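Long-range contact in Two-component system response regulator (Bacteroides fragilis, PDB 2QR3), which probably serves as the phosphorylatable receiver domain of a sigma54-dependent transcriptional regulator, a protein that would bind ATP and DNA through its other parts: residues 65-73 with 94-103. Sequence-based numbering, arbitrary orientation.
Sequences NEGLFWLHE and LAVRGIKEGA
The guanidinium of R97 has the methyl CD1 of L68 over one face, off toward the rim, with NE 3.7 Å from CD1; the two side chains cross at about a right angle. E101 CD sits at the edge, in the guanidinium plane, its carboxylate tilted against it. The R97 chain runs out extended, and NE donates a hydrogen bond to E101 OE2 (2.9 Å, 164°), part of a salt bridge, entering from above the carboxylate plane. Spanning one turn, it helps fix the guanidinium's orientation beside L68 CD1. The other branch of L68, CD2, rests on the backbone of G98, which has no side chain there, 3.5 Å from its CA; E101 OE1 flanks it. One turn on, chi1 of 161° swings L71 CG away from its own N and brings CD1 and CD2 each 4.0 Å from A103 CB. A103 N to G98 O and G102 N to I99 O form the Schellman motif ending helix 92-100, with G102 as C-prime residue. L71 also touches V83, and A103 L85, both of strand 83-88. No hydrogen bond links the segments; two nearly parallel helices (17°) pack side by side on one face of the parallel sheet, as in the CheY-like receiver fold.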
ATOM      1  N   ASN A  65      -8.109  15.227  -4.053  1.00 38.63           N
ATOM      2  CA  ASN A  65      -6.817  14.544  -3.874  1.00 38.74           C
ATOM      3  C   ASN A  65      -7.011  13.191  -3.210  1.00 38.19           C
ATOM      4  O   ASN A  65      -7.564  13.104  -2.111  1.00 38.01           O
ATOM      5  CB  ASN A  65      -5.851  15.378  -3.023  1.00 39.26           C
ATOM      6  CG  ASN A  65      -5.316  16.605  -3.754  1.00 41.38           C
ATOM      7  OD1 ASN A  65      -5.035  16.568  -4.955  1.00 43.10           O
ATOM      8  ND2 ASN A  65      -5.141  17.696  -3.012  1.00 44.90           N
ATOM      9  N   GLU A  66      -6.564  12.130  -3.874  1.00 36.64           N
ATOM     10  CA  GLU A  66      -6.747  10.810  -3.309  1.00 35.13           C
ATOM     11  C   GLU A  66      -5.489   9.959  -3.456  1.00 32.73           C
ATOM     12  O   GLU A  66      -4.384  10.423  -3.191  1.00 30.75           O
ATOM     13  CB  GLU A  66      -7.995  10.144  -3.908  1.00 35.45           C
ATOM     14  CG  GLU A  66      -9.311  10.767  -3.424  1.00 36.86           C
ATOM     15  CD  GLU A  66     -10.537  10.256  -4.154  1.00 37.80           C
ATOM     16  OE1 GLU A  66     -10.535   9.088  -4.620  1.00 42.40           O
ATOM     17  OE2 GLU A  66     -11.523  11.027  -4.248  1.00 41.92           O
ATOM     18  N   GLY A  67      -5.671   8.709  -3.858  1.00 31.36           N
ATOM     19  CA  GLY A  67      -4.555   7.774  -3.973  1.00 29.12           C
ATOM     20  C   GLY A  67      -3.423   8.248  -4.851  1.00 27.78           C
ATOM     21  O   GLY A  67      -2.251   8.077  -4.492  1.00 27.99           O
ATOM     22  N   LEU A  68      -3.751   8.832  -6.009  1.00 26.50           N
ATOM     23  CA  LEU A  68      -2.688   9.244  -6.939  1.00 25.13           C
ATOM     24  C   LEU A  68      -1.831  10.361  -6.351  1.00 24.45           C
ATOM     25  O   LEU A  68      -0.611  10.369  -6.472  1.00 22.33           O
ATOM     26  CB  LEU A  68      -3.270   9.633  -8.294  1.00 25.18           C
ATOM     27  CG  LEU A  68      -3.933   8.453  -9.009  1.00 25.43           C
ATOM     28  CD1 LEU A  68      -4.708   8.959 -10.214  1.00 25.26           C
ATOM     29  CD2 LEU A  68      -2.841   7.434  -9.411  1.00 23.26           C
ATOM     30  N   PHE A  69      -2.492  11.301  -5.687  1.00 24.62           N
ATOM     31  CA  PHE A  69      -1.780  12.350  -4.960  1.00 24.97           C
ATOM     32  C   PHE A  69      -0.796  11.780  -3.938  1.00 24.52           C
ATOM     33  O   PHE A  69       0.387  12.156  -3.900  1.00 23.64           O
ATOM     34  CB  PHE A  69      -2.789  13.265  -4.264  1.00 26.60           C
ATOM     35  CG  PHE A  69      -2.146  14.228  -3.325  1.00 29.24           C
ATOM     36  CD1 PHE A  69      -1.641  15.439  -3.790  1.00 32.22           C
ATOM     37  CD2 PHE A  69      -1.999  13.905  -1.989  1.00 30.24           C
ATOM     38  CE1 PHE A  69      -1.019  16.332  -2.919  1.00 33.14           C
ATOM     39  CE2 PHE A  69      -1.367  14.777  -1.112  1.00 32.76           C
ATOM     40  CZ  PHE A  69      -0.878  15.996  -1.585  1.00 31.05           C
ATOM     41  N   TRP A  70      -1.275  10.850  -3.112  1.00 24.33           N
ATOM     42  CA  TRP A  70      -0.424  10.240  -2.076  1.00 23.90           C
ATOM     43  C   TRP A  70       0.685   9.373  -2.651  1.00 23.02           C
ATOM     44  O   TRP A  70       1.797   9.323  -2.126  1.00 21.88           O
ATOM     45  CB  TRP A  70      -1.298   9.479  -1.058  1.00 25.90           C
ATOM     46  CG  TRP A  70      -2.103  10.437  -0.250  1.00 27.52           C
ATOM     47  CD1 TRP A  70      -3.465  10.658  -0.318  1.00 29.20           C
ATOM     48  CD2 TRP A  70      -1.593  11.370   0.706  1.00 28.47           C
ATOM     49  NE1 TRP A  70      -3.828  11.648   0.580  1.00 30.85           N
ATOM     50  CE2 TRP A  70      -2.696  12.104   1.210  1.00 30.36           C
ATOM     51  CE3 TRP A  70      -0.318  11.636   1.209  1.00 29.15           C
ATOM     52  CZ2 TRP A  70      -2.549  13.099   2.183  1.00 30.78           C
ATOM     53  CZ3 TRP A  70      -0.174  12.623   2.171  1.00 30.15           C
ATOM     54  CH2 TRP A  70      -1.278  13.350   2.641  1.00 28.90           C
ATOM     55  N   LEU A  71       0.398   8.690  -3.755  1.00 21.41           N
ATOM     56  CA  LEU A  71       1.449   7.923  -4.433  1.00 20.58           C
ATOM     57  C   LEU A  71       2.576   8.868  -4.798  1.00 20.96           C
ATOM     58  O   LEU A  71       3.766   8.580  -4.607  1.00 20.14           O
ATOM     59  CB  LEU A  71       0.878   7.268  -5.718  1.00 20.26           C
ATOM     60  CG  LEU A  71       1.858   6.798  -6.797  1.00 21.57           C
ATOM     61  CD1 LEU A  71       2.669   5.574  -6.321  1.00 20.76           C
ATOM     62  CD2 LEU A  71       1.013   6.435  -8.039  1.00 20.32           C
ATOM     63  N   HIS A  72       2.201  10.023  -5.326  1.00 20.50           N
ATOM     64  CA  HIS A  72       3.192  10.943  -5.839  1.00 22.24           C
ATOM     65  C   HIS A  72       4.045  11.495  -4.705  1.00 21.62           C
ATOM     66  O   HIS A  72       5.252  11.646  -4.835  1.00 21.55           O
ATOM     67  CB  HIS A  72       2.495  12.070  -6.592  1.00 22.98           C
ATOM     68  CG  HIS A  72       3.434  12.902  -7.395  1.00 29.43           C
ATOM     69  ND1 HIS A  72       4.007  12.447  -8.564  1.00 34.69           N
ATOM     70  CD2 HIS A  72       3.904  14.156  -7.204  1.00 32.80           C
ATOM     71  CE1 HIS A  72       4.795  13.391  -9.058  1.00 37.67           C
ATOM     72  NE2 HIS A  72       4.756  14.435  -8.246  1.00 36.23           N
ATOM     73  N   GLU A  73       3.392  11.803  -3.597  1.00 22.48           N
ATOM     74  CA  GLU A  73       4.089  12.444  -2.480  1.00 23.39           C
ATOM     75  C   GLU A  73       5.022  11.461  -1.818  1.00 23.29           C
ATOM     76  O   GLU A  73       6.146  11.796  -1.477  1.00 25.03           O
ATOM     77  CB  GLU A  73       3.086  13.031  -1.490  1.00 23.17           C
ATOM     78  CG  GLU A  73       2.328  14.228  -2.074  1.00 26.16           C
ATOM     79  CD  GLU A  73       3.276  15.329  -2.591  1.00 29.05           C
ATOM     80  OE1 GLU A  73       4.316  15.588  -1.937  1.00 30.20           O
ATOM     81  OE2 GLU A  73       2.978  15.886  -3.665  1.00 28.02           O
ATOM     82  N   LEU A  94      -8.101   4.489 -12.697  1.00 18.77           N
ATOM     83  CA  LEU A  94      -7.151   5.270 -11.896  1.00 18.13           C
ATOM     84  C   LEU A  94      -5.962   4.422 -11.406  1.00 18.27           C
ATOM     85  O   LEU A  94      -4.849   4.927 -11.329  1.00 17.33           O
ATOM     86  CB  LEU A  94      -7.879   5.909 -10.696  1.00 19.60           C
ATOM     87  CG  LEU A  94      -8.997   6.879 -11.108  1.00 18.95           C
ATOM     88  CD1 LEU A  94      -9.577   7.508  -9.816  1.00 24.49           C
ATOM     89  CD2 LEU A  94      -8.520   7.961 -12.067  1.00 23.59           C
ATOM     90  N   ALA A  95      -6.187   3.134 -11.141  1.00 17.59           N
ATOM     91  CA  ALA A  95      -5.078   2.228 -10.789  1.00 17.06           C
ATOM     92  C   ALA A  95      -4.112   2.065 -11.978  1.00 17.48           C
ATOM     93  O   ALA A  95      -2.909   2.154 -11.800  1.00 16.30           O
ATOM     94  CB  ALA A  95      -5.585   0.882 -10.343  1.00 17.57           C
ATOM     95  N   VAL A  96      -4.647   1.892 -13.185  1.00 16.43           N
ATOM     96  CA  VAL A  96      -3.831   1.821 -14.383  1.00 16.31           C
ATOM     97  C   VAL A  96      -3.052   3.136 -14.544  1.00 16.44           C
ATOM     98  O   VAL A  96      -1.867   3.114 -14.835  1.00 15.75           O
ATOM     99  CB  VAL A  96      -4.710   1.459 -15.623  1.00 15.94           C
ATOM    100  CG1 VAL A  96      -3.910   1.605 -16.918  1.00 17.45           C
ATOM    101  CG2 VAL A  96      -5.219   0.026 -15.454  1.00 17.06           C
ATOM    102  N   ARG A  97      -3.694   4.280 -14.325  1.00 16.43           N
ATOM    103  CA  ARG A  97      -2.964   5.557 -14.382  1.00 17.70           C
ATOM    104  C   ARG A  97      -1.866   5.586 -13.321  1.00 16.93           C
ATOM    105  O   ARG A  97      -0.763   6.084 -13.580  1.00 17.32           O
ATOM    106  CB  ARG A  97      -3.926   6.732 -14.209  1.00 19.39           C
ATOM    107  CG  ARG A  97      -3.265   8.090 -14.235  1.00 22.09           C
ATOM    108  CD  ARG A  97      -4.356   9.144 -14.198  1.00 29.04           C
ATOM    109  NE  ARG A  97      -3.858  10.349 -13.552  1.00 36.73           N
ATOM    110  CZ  ARG A  97      -4.616  11.395 -13.235  1.00 40.85           C
ATOM    111  NH1 ARG A  97      -5.917  11.391 -13.526  1.00 39.12           N
ATOM    112  NH2 ARG A  97      -4.063  12.445 -12.632  1.00 42.22           N
ATOM    113  N   GLY A  98      -2.157   5.029 -12.142  1.00 15.85           N
ATOM    114  CA  GLY A  98      -1.125   4.880 -11.090  1.00 16.64           C
ATOM    115  C   GLY A  98       0.132   4.154 -11.558  1.00 16.51           C
ATOM    116  O   GLY A  98       1.256   4.603 -11.272  1.00 17.30           O
ATOM    117  N   ILE A  99      -0.043   3.024 -12.250  1.00 15.36           N
ATOM    118  CA  ILE A  99       1.086   2.271 -12.813  1.00 14.74           C
ATOM    119  C   ILE A  99       1.876   3.207 -13.746  1.00 15.64           C
ATOM    120  O   ILE A  99       3.118   3.274 -13.730  1.00 15.86           O
ATOM    121  CB  ILE A  99       0.621   1.015 -13.608  1.00 14.81           C
ATOM    122  CG1 ILE A  99      -0.142   0.045 -12.671  1.00 14.09           C
ATOM    123  CG2 ILE A  99       1.823   0.361 -14.347  1.00 14.83           C
ATOM    124  CD1 ILE A  99       0.610  -0.320 -11.368  1.00 13.78           C
ATOM    125  N   LYS A 100       1.151   3.913 -14.593  1.00 15.30           N
ATOM    126  CA  LYS A 100       1.820   4.870 -15.518  1.00 18.03           C
ATOM    127  C   LYS A 100       2.640   5.906 -14.757  1.00 19.37           C
ATOM    128  O   LYS A 100       3.684   6.378 -15.247  1.00 21.02           O
ATOM    129  CB  LYS A 100       0.788   5.597 -16.369  1.00 17.49           C
ATOM    130  CG  LYS A 100       0.146   4.686 -17.391  1.00 17.24           C
ATOM    131  CD  LYS A 100      -1.053   5.368 -18.036  1.00 18.26           C
ATOM    132  CE  LYS A 100      -1.754   4.359 -18.922  1.00 19.24           C
ATOM    133  NZ  LYS A 100      -2.884   5.018 -19.667  1.00 17.37           N
ATOM    134  N   GLU A 101       2.170   6.246 -13.572  1.00 20.32           N
ATOM    135  CA  GLU A 101       2.754   7.331 -12.771  1.00 22.41           C
ATOM    136  C   GLU A 101       3.718   6.793 -11.701  1.00 23.05           C
ATOM    137  O   GLU A 101       4.139   7.528 -10.794  1.00 24.53           O
ATOM    138  CB  GLU A 101       1.654   8.211 -12.165  1.00 23.17           C
ATOM    139  CG  GLU A 101       0.784   8.975 -13.232  1.00 23.63           C
ATOM    140  CD  GLU A 101      -0.315   9.869 -12.641  1.00 26.04           C
ATOM    141  OE1 GLU A 101      -0.507   9.932 -11.385  1.00 28.27           O
ATOM    142  OE2 GLU A 101      -0.990  10.552 -13.448  1.00 28.18           O
ATOM    143  N   GLY A 102       4.031   5.499 -11.786  1.00 22.02           N
ATOM    144  CA  GLY A 102       5.146   4.912 -11.049  1.00 21.67           C
ATOM    145  C   GLY A 102       4.795   4.005  -9.869  1.00 21.13           C
ATOM    146  O   GLY A 102       5.698   3.569  -9.151  1.00 21.95           O
ATOM    147  N   ALA A 103       3.505   3.724  -9.641  1.00 18.85           N
ATOM    148  CA  ALA A 103       3.130   2.661  -8.689  1.00 17.20           C
ATOM    149  C   ALA A 103       3.749   1.309  -9.089  1.00 16.90           C
ATOM    150  O   ALA A 103       3.831   0.981 -10.275  1.00 16.45           O
ATOM    151  CB  ALA A 103       1.596   2.531  -8.600  1.00 17.18           C
TER